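Local coordinates for protein AlkZ (Streptomyces sahachiroi, PDB 5UUJ) that belongs to the AlkZ-like DNA glycosylase family of the helix-turn-helix clan and folds as a single chain of mixed helices and strands, at residues V47-V52 against P59-V64; L95-N100 against R229-N234. All blocks are in the same frame, centred on the assembly; numbering follows the deposited sequence.

Overall arrangement
Both contacts belong to the AlkZ-like part of a single chain and come one after the other along it, contact 1 closing before contact 2 opens. Contact 1 is local: helix 45-53 meets the residues leading into helix 62-69 across a short loop. Contact 2 is long-range, bringing helix 91-100 against helix 224-232 at Leu231 and Ser232, with 128 residues between its segments, more than half of them helical. The centres are about 26 Å apart, on opposite sides of the chain's centre, and the nearest atoms stay about 12 Å from each other. Contact 1 thus joins two successive helices, whereas contact 2 joins helices remote in sequence.

Contact 1. Residues V47-V52 against P59-V64; sequences VAELNV and PDRESV
Val64 sends CG2 against Val52, 3.7 Å from its CB, while Arg61 reaches the same helix, 45-53, at Glu49, so this joint between successive helices has a tightly packed valine side and a polar, water-bridged side. On the valine side Val64 CG2 sits near both methyls of Val52 and 4.0 Å from Glu49 CA; Ala30 of helix 30-36 also touches Val52. Separately, Ser63 OG turns back to Asp60 O at 2.7 Å, almost straight on to the carbonyl, and Ser63 N shares that oxygen, pinning the turn into helix 62-69. On the polar side a bend at chi3 (-68°) brings the Arg61 guanidinium beside helix 45-53, Glu49 CB over one face. Its NH2 forms a salt bridge with Glu49 OE2 at 2.7 Å, meeting it from above the carboxylate plane; the N-H...O angle is 140°, and carboxylate and guanidinium planes are 83° apart. NH1 holds Ala364 O. A water at the guanidinium edge accepts from Arg61 NE at 3.1 Å and donates to Glu49 OE1 and Glu62 OE2, themselves 4.6 Å apart. Arg61 pairs directly with Glu49 alone, which probably offsets the repulsion between the carboxylates.

Contact 2. Residues L95-N100 against R229-N234; sequences LSLMAN and RWLSLN
Met98, selenomethionine in this crystal, overlaps Leu231, running antiparallel alongside it with SE 3.7 Å from Leu231 CD1. This is a helix-helix contact in the helical body of the AlkZ-like fold, joining helix 91-100 to helix 224-232 at Leu231 and Ser232. The backbones stay apart, the nearest CA atoms being those of Met98 and Ser232 at 7.2 Å, and the side chains bridge the gap without any hydrogen bond between the segments. Met98 leaves its own helix with CG anti to the carbonyl carbon (chi1 -62°), then folds at chi2 and chi3; the double bend carries SE and CE across to the other helix. SE comes within 3.2 Å of Leu231 O, which lies roughly in line beyond the CG-SE bond (about 157°), consistent with a weak chalcogen-type contact. CE lies 4.1 Å from Ser232 CB.

The preceding residue, Leu97, comes crosswise to the other branch of Leu231, CD2 to CD2 at 4.0 Å; its chi1 is -108°, off a staggered value. Around the contact, Trp171 touches Met98, while Ala207 and Val211 of helix 204-219 and Trp244 of helix 238-248 close on Leu97. Ser232 adds only its CB to the apolar contact; its hydroxyl OG turns to its own helix and hydrogen-bonds Asp228 OD1.

Contact 1. Residues V47-V52 against P59-V64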
ATOM      1  N   VAL A  47     -11.297  -1.131   5.442  1.00 16.88           N
ATOM      2  CA  VAL A  47     -10.061  -1.814   5.795  1.00 16.54           C
ATOM      3  C   VAL A  47      -8.898  -0.822   5.930  1.00 17.74           C
ATOM      4  O   VAL A  47      -8.045  -0.973   6.803  1.00 15.76           O
ATOM      5  CB  VAL A  47      -9.727  -2.896   4.751  1.00 16.77           C
ATOM      6  CG1 VAL A  47      -8.320  -3.434   4.944  1.00 18.15           C
ATOM      7  CG2 VAL A  47     -10.740  -4.028   4.840  1.00 17.47           C
ATOM      8  N   ALA A  48      -8.870   0.192   5.069  1.00 15.88           N
ATOM      9  CA  ALA A  48      -7.826   1.210   5.131  1.00 19.07           C
ATOM     10  C   ALA A  48      -7.941   2.021   6.419  1.00 16.18           C
ATOM     11  O   ALA A  48      -6.934   2.353   7.047  1.00 16.34           O
ATOM     12  CB  ALA A  48      -7.901   2.124   3.923  1.00 22.24           C
ATOM     13  N   GLU A  49      -9.174   2.342   6.801  1.00 15.77           N
ATOM     14  CA  GLU A  49      -9.437   3.058   8.043  1.00 17.55           C
ATOM     15  C   GLU A  49      -8.924   2.274   9.244  1.00 16.10           C
ATOM     16  O   GLU A  49      -8.291   2.832  10.141  1.00 15.46           O
ATOM     17  CB  GLU A  49     -10.934   3.318   8.208  1.00 16.33           C
ATOM     18  CG  GLU A  49     -11.537   4.244   7.172  1.00 16.83           C
ATOM     19  CD  GLU A  49     -13.037   4.367   7.327  1.00 21.25           C
ATOM     20  OE1 GLU A  49     -13.542   5.507   7.386  1.00 23.85           O
ATOM     21  OE2 GLU A  49     -13.715   3.319   7.396  1.00 25.80           O
ATOM     22  N   LEU A  50      -9.208   0.975   9.251  1.00 19.01           N
ATOM     23  CA  LEU A  50      -8.853   0.110  10.368  1.00 21.55           C
ATOM     24  C   LEU A  50      -7.343   0.020  10.550  1.00 19.51           C
ATOM     25  O   LEU A  50      -6.843   0.093  11.669  1.00 25.00           O
ATOM     26  CB  LEU A  50      -9.440  -1.289  10.162  1.00 16.48           C
ATOM     27  CG  LEU A  50      -9.179  -2.312  11.267  1.00 17.65           C
ATOM     28  CD1 LEU A  50      -9.863  -1.898  12.563  1.00 16.16           C
ATOM     29  CD2 LEU A  50      -9.635  -3.696  10.832  1.00 17.21           C
ATOM     30  N   ASN A  51      -6.618  -0.128   9.447  1.00 17.75           N
ATOM     31  CA  ASN A  51      -5.175  -0.333   9.513  1.00 20.16           C
ATOM     32  C   ASN A  51      -4.422   0.901  10.005  1.00 20.86           C
ATOM     33  O   ASN A  51      -3.346   0.785  10.595  1.00 20.54           O
ATOM     34  CB  ASN A  51      -4.647  -0.767   8.149  1.00 22.68           C
ATOM     35  CG  ASN A  51      -5.123  -2.159   7.760  1.00 35.23           C
ATOM     36  OD1 ASN A  51      -5.471  -2.973   8.623  1.00 30.34           O
ATOM     37  ND2 ASN A  51      -5.138  -2.440   6.462  1.00 32.42           N
ATOM     38  N   VAL A  52      -4.989   2.078   9.769  1.00 14.98           N
ATOM     39  CA  VAL A  52      -4.447   3.298  10.352  1.00 14.99           C
ATOM     40  C   VAL A  52      -4.806   3.357  11.837  1.00 15.01           C
ATOM     41  O   VAL A  52      -3.952   3.636  12.681  1.00 15.03           O
ATOM     42  CB  VAL A  52      -4.970   4.556   9.623  1.00 15.14           C
ATOM     43  CG1 VAL A  52      -4.528   5.828  10.334  1.00 15.33           C
ATOM     44  CG2 VAL A  52      -4.481   4.563   8.183  1.00 15.12           C
ATOM     45  N   PRO A  59      -7.090   4.417  19.181  1.00 15.40           N
ATOM     46  CA  PRO A  59      -7.630   4.279  17.820  1.00 15.44           C
ATOM     47  C   PRO A  59      -8.597   5.388  17.426  1.00 15.81           C
ATOM     48  O   PRO A  59      -9.551   5.680  18.147  1.00 16.10           O
ATOM     49  CB  PRO A  59      -8.340   2.928  17.868  1.00 15.41           C
ATOM     50  CG  PRO A  59      -7.543   2.142  18.837  1.00 15.27           C
ATOM     51  CD  PRO A  59      -7.097   3.124  19.892  1.00 17.88           C
ATOM     52  N   ASP A  60      -8.326   5.999  16.277  1.00 16.77           N
ATOM     53  CA  ASP A  60      -9.097   7.135  15.787  1.00 22.27           C
ATOM     54  C   ASP A  60      -9.370   6.958  14.295  1.00 19.48           C
ATOM     55  O   ASP A  60      -8.743   7.608  13.457  1.00 16.38           O
ATOM     56  CB  ASP A  60      -8.336   8.436  16.061  1.00 17.53           C
ATOM     57  CG  ASP A  60      -9.138   9.672  15.717  1.00 22.01           C
ATOM     58  OD1 ASP A  60     -10.365   9.557  15.516  1.00 26.54           O
ATOM     59  OD2 ASP A  60      -8.537  10.766  15.663  1.00 23.42           O
ATOM     60  N   ARG A  61     -10.308   6.073  13.969  1.00 22.93           N
ATOM     61  CA  ARG A  61     -10.504   5.653  12.584  1.00 26.50           C
ATOM     62  C   ARG A  61     -11.022   6.789  11.707  1.00 22.82           C
ATOM     63  O   ARG A  61     -10.823   6.773  10.495  1.00 22.38           O
ATOM     64  CB  ARG A  61     -11.455   4.447  12.508  1.00 23.49           C
ATOM     65  CG  ARG A  61     -12.927   4.741  12.789  1.00 25.89           C
ATOM     66  CD  ARG A  61     -13.802   3.486  12.627  1.00 26.15           C
ATOM     67  NE  ARG A  61     -13.903   3.026  11.236  1.00 26.53           N
ATOM     68  CZ  ARG A  61     -13.440   1.864  10.765  1.00 25.33           C
ATOM     69  NH1 ARG A  61     -12.822   0.992  11.553  1.00 22.94           N
ATOM     70  NH2 ARG A  61     -13.599   1.567   9.483  1.00 25.60           N
ATOM     71  N   GLU A  62     -11.664   7.782  12.313  1.00 17.35           N
ATOM     72  CA  GLU A  62     -12.169   8.917  11.545  1.00 19.52           C
ATOM     73  C   GLU A  62     -11.044   9.860  11.126  1.00 17.89           C
ATOM     74  O   GLU A  62     -11.259  10.753  10.307  1.00 21.17           O
ATOM     75  CB  GLU A  62     -13.227   9.691  12.343  1.00 21.71           C
ATOM     76  CG  GLU A  62     -14.555   8.952  12.495  1.00 22.19           C
ATOM     77  CD  GLU A  62     -15.171   8.553  11.160  1.00 26.15           C
ATOM     78  OE1 GLU A  62     -15.161   9.374  10.217  1.00 26.67           O
ATOM     79  OE2 GLU A  62     -15.664   7.409  11.052  1.00 31.40           O
ATOM     80  N   SER A  63      -9.846   9.659  11.671  1.00 19.10           N
ATOM     81  CA  SER A  63      -8.714  10.516  11.333  1.00 21.02           C
ATOM     82  C   SER A  63      -8.411  10.428   9.837  1.00 17.34           C
ATOM     83  O   SER A  63      -7.968  11.400   9.228  1.00 17.68           O
ATOM     84  CB  SER A  63      -7.475  10.144  12.158  1.00 17.05           C
ATOM     85  OG  SER A  63      -7.005   8.838  11.863  1.00 18.70           O
ATOM     86  N   VAL A  64      -8.673   9.269   9.244  1.00 18.56           N
ATOM     87  CA  VAL A  64      -8.431   9.080   7.818  1.00 22.90           C
ATOM     88  C   VAL A  64      -9.393   9.943   7.004  1.00 23.76           C
ATOM     89  O   VAL A  64      -8.964  10.719   6.150  1.00 17.60           O
ATOM     90  CB  VAL A  64      -8.583   7.603   7.402  1.00 20.46           C
ATOM     91  CG1 VAL A  64      -8.205   7.417   5.938  1.00 21.87           C
ATOM     92  CG2 VAL A  64      -7.719   6.713   8.282  1.00 21.11           C
TER
HETATM   93  O   HOH W   1     -15.382   5.278   9.696  1.00 30.26           O

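Contact 2. Residues L95-N100 against R229-N234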
ATOM      1  N   LEU A  95       4.723   7.456  -8.024  1.00 16.97           N
ATOM      2  CA  LEU A  95       4.004   7.452  -9.293  1.00 16.74           C
ATOM      3  C   LEU A  95       4.957   7.413 -10.487  1.00 17.04           C
ATOM      4  O   LEU A  95       4.695   6.725 -11.476  1.00 16.84           O
ATOM      5  CB  LEU A  95       3.096   8.680  -9.389  1.00 16.77           C
ATOM      6  CG  LEU A  95       1.943   8.763  -8.382  1.00 16.53           C
ATOM      7  CD1 LEU A  95       1.178  10.067  -8.564  1.00 16.79           C
ATOM      8  CD2 LEU A  95       0.999   7.582  -8.513  1.00 16.07           C
ATOM      9  N   SER A  96       6.058   8.152 -10.389  1.00 18.12           N
ATOM     10  CA  SER A  96       7.062   8.186 -11.448  1.00 18.04           C
ATOM     11  C   SER A  96       7.615   6.791 -11.734  1.00 20.59           C
ATOM     12  O   SER A  96       7.826   6.420 -12.888  1.00 18.07           O
ATOM     13  CB  SER A  96       8.205   9.130 -11.070  1.00 19.55           C
ATOM     14  OG  SER A  96       9.235   9.103 -12.046  1.00 23.78           O
ATOM     15  N   LEU A  97       7.839   6.019 -10.678  1.00 23.19           N
ATOM     16  CA  LEU A  97       8.383   4.677 -10.824  1.00 20.14           C
ATOM     17  C   LEU A  97       7.360   3.725 -11.440  1.00 19.19           C
ATOM     18  O   LEU A  97       7.730   2.791 -12.150  1.00 17.89           O
ATOM     19  CB  LEU A  97       8.856   4.144  -9.468  1.00 19.29           C
ATOM     20  CG  LEU A  97      10.373   4.050  -9.292  1.00 23.54           C
ATOM     21  CD1 LEU A  97      11.040   5.395  -9.516  1.00 21.82           C
ATOM     22  CD2 LEU A  97      10.717   3.503  -7.915  1.00 21.78           C
HETATM   23  N   MSE A  98       6.078   3.961 -11.176  1.00 17.12           N
HETATM   24  CA  MSE A  98       5.026   3.144 -11.772  1.00 16.75           C
HETATM   25  C   MSE A  98       4.901   3.441 -13.265  1.00 16.73           C
HETATM   26  O   MSE A  98       4.745   2.530 -14.074  1.00 16.76           O
HETATM   27  CB  MSE A  98       3.679   3.380 -11.077  1.00 16.30           C
HETATM   28  CG  MSE A  98       3.640   3.004  -9.601  1.00 16.27           C
HETATM   29 SE   MSE A  98       4.343   1.222  -9.220  1.00 19.97          SE
HETATM   30  CE  MSE A  98       3.265   0.188 -10.480  1.00 16.50           C
ATOM     31  N   ALA A  99       4.969   4.718 -13.627  1.00 16.77           N
ATOM     32  CA  ALA A  99       4.927   5.113 -15.031  1.00 16.99           C
ATOM     33  C   ALA A  99       6.110   4.516 -15.787  1.00 17.23           C
ATOM     34  O   ALA A  99       6.000   4.172 -16.963  1.00 21.41           O
ATOM     35  CB  ALA A  99       4.923   6.629 -15.160  1.00 16.95           C
ATOM     36  N   ASN A 100       7.237   4.379 -15.098  1.00 17.67           N
ATOM     37  CA  ASN A 100       8.451   3.844 -15.701  1.00 19.44           C
ATOM     38  C   ASN A 100       8.297   2.387 -16.151  1.00 18.56           C
ATOM     39  O   ASN A 100       9.019   1.933 -17.034  1.00 18.71           O
ATOM     40  CB  ASN A 100       9.620   3.970 -14.719  1.00 18.87           C
ATOM     41  CG  ASN A 100      10.919   3.412 -15.277  1.00 19.66           C
ATOM     42  OD1 ASN A 100      11.508   3.982 -16.194  1.00 20.02           O
ATOM     43  ND2 ASN A 100      11.378   2.297 -14.715  1.00 21.74           N
ATOM     44  N   ARG A 229       8.785  -6.616  -6.373  1.00 13.75           N
ATOM     45  CA  ARG A 229       7.552  -7.384  -6.231  1.00 21.69           C
ATOM     46  C   ARG A 229       6.477  -6.520  -5.578  1.00 22.22           C
ATOM     47  O   ARG A 229       5.333  -6.479  -6.032  1.00 17.54           O
ATOM     48  CB  ARG A 229       7.771  -8.652  -5.405  1.00 16.62           C
ATOM     49  CG  ARG A 229       6.489  -9.465  -5.230  1.00 23.91           C
ATOM     50  CD  ARG A 229       6.750 -10.859  -4.709  1.00 26.96           C
ATOM     51  NE  ARG A 229       7.148 -10.847  -3.302  1.00 28.77           N
ATOM     52  CZ  ARG A 229       8.199 -11.491  -2.799  1.00 33.72           C
ATOM     53  NH1 ARG A 229       8.993 -12.218  -3.579  1.00 36.79           N
ATOM     54  NH2 ARG A 229       8.460 -11.406  -1.502  1.00 30.04           N
ATOM     55  N   TRP A 230       6.855  -5.835  -4.504  1.00 16.32           N
ATOM     56  CA  TRP A 230       5.968  -4.883  -3.845  1.00 18.56           C
ATOM     57  C   TRP A 230       5.590  -3.745  -4.791  1.00 17.77           C
ATOM     58  O   TRP A 230       4.423  -3.369  -4.887  1.00 14.67           O
ATOM     59  CB  TRP A 230       6.634  -4.322  -2.586  1.00 12.01           C
ATOM     60  CG  TRP A 230       5.995  -3.075  -2.073  1.00 15.11           C
ATOM     61  CD1 TRP A 230       4.872  -2.986  -1.301  1.00 15.18           C
ATOM     62  CD2 TRP A 230       6.444  -1.731  -2.285  1.00 11.48           C
ATOM     63  NE1 TRP A 230       4.592  -1.669  -1.026  1.00 16.08           N
ATOM     64  CE2 TRP A 230       5.541  -0.879  -1.616  1.00 16.61           C
ATOM     65  CE3 TRP A 230       7.520  -1.165  -2.976  1.00 11.54           C
ATOM     66  CZ2 TRP A 230       5.680   0.506  -1.619  1.00 13.57           C
ATOM     67  CZ3 TRP A 230       7.658   0.212  -2.976  1.00 14.93           C
ATOM     68  CH2 TRP A 230       6.742   1.033  -2.302  1.00 16.11           C
ATOM     69  N   LEU A 231       6.581  -3.216  -5.500  1.00 14.42           N
ATOM     70  CA  LEU A 231       6.373  -2.064  -6.367  1.00 14.23           C
ATOM     71  C   LEU A 231       5.458  -2.372  -7.548  1.00 14.51           C
ATOM     72  O   LEU A 231       4.499  -1.643  -7.797  1.00 14.36           O
ATOM     73  CB  LEU A 231       7.716  -1.546  -6.894  1.00 16.16           C
ATOM     74  CG  LEU A 231       7.657  -0.285  -7.763  1.00 12.99           C
ATOM     75  CD1 LEU A 231       7.288   0.939  -6.931  1.00 12.17           C
ATOM     76  CD2 LEU A 231       8.978  -0.067  -8.482  1.00 15.00           C
ATOM     77  N   SER A 232       5.754  -3.448  -8.273  1.00 12.98           N
ATOM     78  CA  SER A 232       5.138  -3.664  -9.579  1.00 13.61           C
ATOM     79  C   SER A 232       5.000  -5.129  -9.982  1.00 14.30           C
ATOM     80  O   SER A 232       4.858  -5.428 -11.165  1.00 17.91           O
ATOM     81  CB  SER A 232       5.956  -2.939 -10.643  1.00 13.97           C
ATOM     82  OG  SER A 232       7.216  -3.562 -10.805  1.00 14.31           O
ATOM     83  N   LEU A 233       5.031  -6.035  -9.010  1.00 18.50           N
ATOM     84  CA  LEU A 233       5.044  -7.468  -9.295  1.00 21.64           C
ATOM     85  C   LEU A 233       6.178  -7.799 -10.263  1.00 18.89           C
ATOM     86  O   LEU A 233       5.989  -8.515 -11.248  1.00 16.47           O
ATOM     87  CB  LEU A 233       3.695  -7.927  -9.866  1.00 16.01           C
ATOM     88  CG  LEU A 233       2.470  -7.719  -8.971  1.00 25.08           C
ATOM     89  CD1 LEU A 233       1.203  -8.188  -9.677  1.00 25.96           C
ATOM     90  CD2 LEU A 233       2.630  -8.443  -7.643  1.00 26.79           C
ATOM     91  N   ASN A 234       7.352  -7.244  -9.976  1.00 17.54           N
ATOM     92  CA  ASN A 234       8.570  -7.508 -10.740  1.00 19.63           C
ATOM     93  C   ASN A 234       8.466  -7.131 -12.220  1.00 19.43           C
ATOM     94  O   ASN A 234       8.824  -7.918 -13.095  1.00 19.25           O
ATOM     95  CB  ASN A 234       8.961  -8.983 -10.605  1.00 16.36           C
ATOM     96  CG  ASN A 234       9.354  -9.346  -9.184  1.00 20.77           C
ATOM     97  OD1 ASN A 234      10.453  -9.021  -8.733  1.00 19.48           O
ATOM     98  ND2 ASN A 234       8.458 -10.015  -8.472  1.00 15.78           N
TER